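Local coordinates for protein putative oxidoreductase (Yersinia pestis, PDB 3KUX) that is a putative oxidoreductase, probably using a nicotinamide dinucleotide bound by its Rossmann-fold domain, with substrate and physiological reaction not established, at residues L268-V282 and E292-A304. Sequence-based numbering, arbitrary orientation.
Sequences LPQADWGYDMRDGIV and EKPLLTLPGNYPA
T297 and D279 meet through torsions that set both donor and acceptor groups beside their own backbone nitrogens: OG1 of T297 (chi1 -58°) and the carboxylate carbon CG of D279 (chi1 -71°) each lie anti to the carbonyl carbon of their own residue. D279 OD1 thereby takes two bonds from one residue, from T297 OG1 at 2.9 Å on its anti side but tilted 31° out of the carboxylate plane, and from T297 N at 3.2 Å from above that plane, both on the same face. The other branch of T297, CG2, lies 3.6 Å from D276 CB. D276 OD1 closes an Asx turn by accepting from R278 N, while OD2 is held by K252 and by S131 of helix 131-142. A water accepts from G280 N and donates to L295 O and T297 OG1. Strands 280-285 and 290-295 form an antiparallel beta hairpin at the edge of the large mixed sheet of the C-terminal alpha/beta domain, with 290-295 outermost. V282 and K293 form a hydrogen-bonded pair, V282 N reaching K293 O at 2.7 Å and K293 N returning to V282 O; I281 and P294 make the adjoining non-hydrogen-bonded pair. On the face shared by V282 and L295, V282 CG2 packs 3.7 Å from L295 CB, and L295 also touches T135. Beyond the hairpin the two segments continue side by side, antiparallel, as irregular loops. G300 N donates to G274 O at 2.9 Å, from above the carbonyl plane, and a second water links W273 O with G300 O. At the far end L268 CD2 meets P303 at its CG, and W273 NE1 lies 4.0 Å from P303 CD. L268 CD1 covers one face of the W273 indole, whose NE1 is bonded to Q258, and both L268 and P303 touch L26 of helix 17-28.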
loop_
_atom_site.group_PDB
_atom_site.type_symbol
_atom_site.label_atom_id
_atom_site.label_comp_id
_atom_site.label_asym_id
_atom_site.label_seq_id
_atom_site.Cartn_x
_atom_site.Cartn_y
_atom_site.Cartn_z
ATOM N N LEU A 268 12.535 -13.330 6.845
ATOM C CA LEU A 268 13.686 -12.611 6.311
ATOM C C LEU A 268 14.943 -13.007 7.084
ATOM O O LEU A 268 14.859 -13.368 8.260
ATOM C CB LEU A 268 13.465 -11.100 6.398
ATOM C CG LEU A 268 12.646 -10.402 5.303
ATOM C CD1 LEU A 268 11.363 -11.153 4.984
ATOM C CD2 LEU A 268 12.350 -8.964 5.711
ATOM N N PRO A 269 16.115 -12.954 6.424
ATOM C CA PRO A 269 16.288 -12.567 5.032
ATOM C C PRO A 269 16.259 -13.777 4.113
ATOM O O PRO A 269 16.482 -14.895 4.566
ATOM C CB PRO A 269 17.692 -11.979 5.028
ATOM C CG PRO A 269 18.424 -12.799 6.040
ATOM C CD PRO A 269 17.410 -13.255 7.063
ATOM N N GLN A 270 15.986 -13.543 2.833
ATOM C CA GLN A 270 16.074 -14.581 1.809
ATOM C C GLN A 270 17.013 -14.131 0.697
ATOM O O GLN A 270 16.906 -13.011 0.196
ATOM C CB GLN A 270 14.696 -14.878 1.214
ATOM C CG GLN A 270 13.720 -15.543 2.163
ATOM C CD GLN A 270 14.090 -16.973 2.472
ATOM O OE1 GLN A 270 13.579 -17.562 3.420
ATOM N NE2 GLN A 270 14.986 -17.541 1.674
ATOM N N ALA A 271 17.929 -15.008 0.307
ATOM C CA ALA A 271 18.841 -14.718 -0.790
ATOM C C ALA A 271 18.092 -14.091 -1.964
ATOM O O ALA A 271 18.589 -13.179 -2.625
ATOM C CB ALA A 271 19.540 -15.992 -1.237
ATOM N N ASP A 272 16.886 -14.583 -2.210
ATOM C CA ASP A 272 16.146 -14.205 -3.396
ATOM C C ASP A 272 14.842 -13.515 -3.046
ATOM O O ASP A 272 13.842 -13.697 -3.739
ATOM C CB ASP A 272 15.825 -15.450 -4.208
ATOM C CG ASP A 272 14.998 -16.435 -3.426
ATOM O OD1 ASP A 272 14.720 -16.150 -2.238
ATOM O OD2 ASP A 272 14.627 -17.487 -3.990
ATOM N N TRP A 273 14.840 -12.722 -1.983
ATOM C CA TRP A 273 13.601 -12.077 -1.586
ATOM C C TRP A 273 13.040 -11.154 -2.663
ATOM O O TRP A 273 13.704 -10.220 -3.104
ATOM C CB TRP A 273 13.747 -11.297 -0.276
ATOM C CG TRP A 273 12.414 -10.819 0.167
ATOM C CD1 TRP A 273 11.942 -9.540 0.137
ATOM C CD2 TRP A 273 11.340 -11.635 0.642
ATOM N NE1 TRP A 273 10.644 -9.505 0.592
ATOM C CE2 TRP A 273 10.251 -10.779 0.907
ATOM C CE3 TRP A 273 11.197 -13.009 0.878
ATOM C CZ2 TRP A 273 9.032 -11.251 1.398
ATOM C CZ3 TRP A 273 9.992 -13.477 1.364
ATOM C CH2 TRP A 273 8.922 -12.599 1.622
ATOM N N GLY A 274 11.808 -11.421 -3.078
ATOM C CA GLY A 274 11.095 -10.522 -3.973
ATOM C C GLY A 274 11.371 -10.723 -5.448
ATOM O O GLY A 274 10.817 -10.008 -6.280
ATOM N N TYR A 275 12.227 -11.687 -5.783
ATOM C CA TYR A 275 12.539 -11.968 -7.184
ATOM C C TYR A 275 11.263 -12.195 -7.979
ATOM O O TYR A 275 10.436 -13.037 -7.624
ATOM C CB TYR A 275 13.459 -13.181 -7.324
ATOM C CG TYR A 275 14.927 -12.865 -7.158
ATOM C CD1 TYR A 275 15.851 -13.216 -8.136
ATOM C CD2 TYR A 275 15.393 -12.203 -6.023
ATOM C CE1 TYR A 275 17.204 -12.924 -7.983
ATOM C CE2 TYR A 275 16.743 -11.906 -5.859
ATOM C CZ TYR A 275 17.644 -12.268 -6.843
ATOM O OH TYR A 275 18.984 -11.973 -6.682
ATOM N N ASP A 276 11.112 -11.421 -9.051
ATOM C CA ASP A 276 9.972 -11.531 -9.938
ATOM C C ASP A 276 10.482 -12.049 -11.273
ATOM O O ASP A 276 10.948 -11.282 -12.112
ATOM C CB ASP A 276 9.305 -10.169 -10.109
ATOM C CG ASP A 276 8.013 -10.245 -10.902
ATOM O OD1 ASP A 276 7.766 -11.281 -11.560
ATOM O OD2 ASP A 276 7.248 -9.258 -10.867
HETATM N N MSE A 277 10.392 -13.357 -11.464
HETATM C CA MSE A 277 10.989 -13.936 -12.663
HETATM C C MSE A 277 10.083 -13.827 -13.896
HETATM O O MSE A 277 10.383 -14.391 -14.945
HETATM C CB MSE A 277 11.463 -15.373 -12.415
HETATM C CG MSE A 277 12.525 -15.516 -11.307
HETATM SE SE MSE A 277 14.135 -14.387 -11.455
HETATM C CE MSE A 277 14.722 -14.910 -13.239
ATOM N N ARG A 278 9.014 -13.046 -13.784
ATOM C CA ARG A 278 8.107 -12.841 -14.913
ATOM C C ARG A 278 8.276 -11.470 -15.568
ATOM O O ARG A 278 7.423 -10.596 -15.426
ATOM C CB ARG A 278 6.653 -13.034 -14.480
ATOM C CG ARG A 278 5.700 -13.066 -15.645
ATOM C CD ARG A 278 4.344 -13.580 -15.242
ATOM N NE ARG A 278 3.466 -13.735 -16.397
ATOM C CZ ARG A 278 2.176 -14.043 -16.310
ATOM N NH1 ARG A 278 1.623 -14.221 -15.118
ATOM N NH2 ARG A 278 1.440 -14.170 -17.407
ATOM N N ASP A 279 9.368 -11.305 -16.305
ATOM C CA ASP A 279 9.732 -10.016 -16.889
ATOM C C ASP A 279 8.705 -9.461 -17.857
ATOM O O ASP A 279 8.031 -10.205 -18.566
ATOM C CB ASP A 279 11.082 -10.121 -17.593
ATOM C CG ASP A 279 12.237 -10.255 -16.616
ATOM O OD1 ASP A 279 12.033 -9.990 -15.407
ATOM O OD2 ASP A 279 13.348 -10.621 -17.059
ATOM N N GLY A 280 8.596 -8.140 -17.882
ATOM C CA GLY A 280 7.764 -7.464 -18.859
ATOM C C GLY A 280 8.579 -7.209 -20.108
ATOM O O GLY A 280 9.742 -7.592 -20.183
ATOM N N ILE A 281 7.975 -6.546 -21.086
ATOM C CA ILE A 281 8.610 -6.361 -22.383
ATOM C C ILE A 281 8.576 -4.907 -22.817
ATOM O O ILE A 281 7.532 -4.256 -22.757
ATOM C CB ILE A 281 7.909 -7.215 -23.453
ATOM C CG1 ILE A 281 8.223 -8.695 -23.222
ATOM C CG2 ILE A 281 8.323 -6.776 -24.850
ATOM C CD1 ILE A 281 7.328 -9.631 -23.985
ATOM N N VAL A 282 9.720 -4.395 -23.256
ATOM C CA VAL A 282 9.771 -3.033 -23.772
ATOM C C VAL A 282 9.773 -3.018 -25.299
ATOM O O VAL A 282 10.462 -3.810 -25.939
ATOM C CB VAL A 282 10.987 -2.261 -23.238
ATOM C CG1 VAL A 282 11.014 -0.854 -23.828
ATOM C CG2 VAL A 282 10.949 -2.205 -21.717
ATOM N N GLU A 292 11.874 -5.013 -29.825
ATOM C CA GLU A 292 11.366 -5.311 -28.494
ATOM C C GLU A 292 12.289 -6.258 -27.739
ATOM O O GLU A 292 12.947 -7.110 -28.336
ATOM C CB GLU A 292 9.950 -5.883 -28.568
ATOM C CG GLU A 292 9.875 -7.311 -29.074
ATOM C CD GLU A 292 8.462 -7.873 -29.027
ATOM O OE1 GLU A 292 7.506 -7.125 -29.340
ATOM O OE2 GLU A 292 8.308 -9.066 -28.678
ATOM N N LYS A 293 12.341 -6.090 -26.423
ATOM C CA LYS A 293 13.071 -7.007 -25.562
ATOM C C LYS A 293 12.525 -6.967 -24.145
ATOM O O LYS A 293 11.837 -6.020 -23.770
ATOM C CB LYS A 293 14.573 -6.707 -25.575
ATOM C CG LYS A 293 14.930 -5.237 -25.637
ATOM C CD LYS A 293 16.439 -5.044 -25.475
ATOM C CE LYS A 293 16.897 -5.416 -24.063
ATOM N NZ LYS A 293 18.353 -5.186 -23.850
ATOM N N PRO A 294 12.813 -8.012 -23.358
ATOM C CA PRO A 294 12.360 -8.077 -21.977
ATOM C C PRO A 294 13.151 -7.132 -21.092
ATOM O O PRO A 294 14.365 -7.008 -21.247
ATOM C CB PRO A 294 12.652 -9.525 -21.584
ATOM C CG PRO A 294 13.761 -9.935 -22.466
ATOM C CD PRO A 294 13.518 -9.238 -23.766
ATOM N N LEU A 295 12.461 -6.465 -20.176
ATOM C CA LEU A 295 13.109 -5.579 -19.227
ATOM C C LEU A 295 13.275 -6.276 -17.887
ATOM O O LEU A 295 12.299 -6.708 -17.273
ATOM C CB LEU A 295 12.293 -4.305 -19.046
ATOM C CG LEU A 295 12.755 -3.370 -17.932
ATOM C CD1 LEU A 295 14.060 -2.704 -18.315
ATOM C CD2 LEU A 295 11.687 -2.332 -17.657
ATOM N N LEU A 296 14.522 -6.386 -17.443
ATOM C CA LEU A 296 14.850 -7.004 -16.162
ATOM C C LEU A 296 14.012 -6.406 -15.037
ATOM O O LEU A 296 14.081 -5.205 -14.781
ATOM C CB LEU A 296 16.330 -6.789 -15.863
ATOM C CG LEU A 296 16.842 -7.359 -14.547
ATOM C CD1 LEU A 296 16.927 -8.880 -14.649
ATOM C CD2 LEU A 296 18.192 -6.749 -14.194
ATOM N N THR A 297 13.229 -7.242 -14.363
ATOM C CA THR A 297 12.346 -6.774 -13.293
ATOM C C THR A 297 13.056 -6.677 -11.943
ATOM O O THR A 297 13.517 -7.683 -11.408
ATOM C CB THR A 297 11.145 -7.722 -13.116
ATOM O OG1 THR A 297 10.419 -7.811 -14.345
ATOM C CG2 THR A 297 10.226 -7.217 -12.029
ATOM N N LEU A 298 13.133 -5.477 -11.378
ATOM C CA LEU A 298 13.682 -5.332 -10.037
ATOM C C LEU A 298 12.879 -6.160 -9.034
ATOM O O LEU A 298 11.659 -6.299 -9.167
ATOM C CB LEU A 298 13.698 -3.868 -9.616
ATOM C CG LEU A 298 14.498 -2.965 -10.555
ATOM C CD1 LEU A 298 14.528 -1.539 -10.031
ATOM C CD2 LEU A 298 15.902 -3.509 -10.737
ATOM N N PRO A 299 13.562 -6.739 -8.039
ATOM C CA PRO A 299 12.866 -7.502 -7.008
ATOM C C PRO A 299 11.981 -6.622 -6.130
ATOM O O PRO A 299 12.317 -5.460 -5.870
ATOM C CB PRO A 299 14.008 -8.090 -6.174
ATOM C CG PRO A 299 15.204 -8.066 -7.072
ATOM C CD PRO A 299 15.026 -6.894 -7.968
ATOM N N GLY A 300 10.854 -7.172 -5.680
ATOM C CA GLY A 300 9.994 -6.481 -4.724
ATOM C C GLY A 300 10.793 -6.249 -3.463
ATOM O O GLY A 300 11.737 -6.987 -3.182
ATOM N N ASN A 301 10.433 -5.231 -2.691
ATOM C CA ASN A 301 11.257 -4.864 -1.548
ATOM C C ASN A 301 10.462 -4.207 -0.430
ATOM O O ASN A 301 10.701 -3.047 -0.081
ATOM C CB ASN A 301 12.389 -3.942 -2.006
ATOM C CG ASN A 301 13.439 -3.724 -0.939
ATOM O OD1 ASN A 301 13.592 -4.537 -0.024
ATOM N ND2 ASN A 301 14.172 -2.622 -1.051
ATOM N N TYR A 302 9.515 -4.947 0.135
ATOM C CA TYR A 302 8.665 -4.382 1.166
ATOM C C TYR A 302 9.484 -3.909 2.364
ATOM O O TYR A 302 9.168 -2.878 2.958
ATOM C CB TYR A 302 7.572 -5.368 1.594
ATOM C CG TYR A 302 6.457 -5.548 0.577
ATOM C CD1 TYR A 302 6.174 -4.563 -0.360
ATOM C CD2 TYR A 302 5.670 -6.695 0.573
ATOM C CE1 TYR A 302 5.155 -4.723 -1.279
ATOM C CE2 TYR A 302 4.648 -6.859 -0.340
ATOM C CZ TYR A 302 4.396 -5.871 -1.263
ATOM O OH TYR A 302 3.382 -6.032 -2.177
ATOM N N PRO A 303 10.553 -4.644 2.710
ATOM C CA PRO A 303 11.390 -4.277 3.861
ATOM C C PRO A 303 11.890 -2.837 3.796
ATOM O O PRO A 303 12.169 -2.237 4.832
ATOM C CB PRO A 303 12.574 -5.249 3.775
ATOM C CG PRO A 303 12.072 -6.402 2.970
ATOM C CD PRO A 303 11.079 -5.821 1.994
ATOM N N ALA A 304 12.007 -2.285 2.595
ATOM C CA ALA A 304 12.450 -0.904 2.454
ATOM C C ALA A 304 11.583 0.054 3.279
ATOM O O ALA A 304 12.064 1.094 3.738
ATOM C CB ALA A 304 12.472 -0.486 0.987
HETATM O O HOH W 1 14.405 -7.159 -2.263
HETATM O O HOH W 2 13.263 -9.442 -9.449
HETATM O O HOH W 3 9.890 -6.257 -16.443
#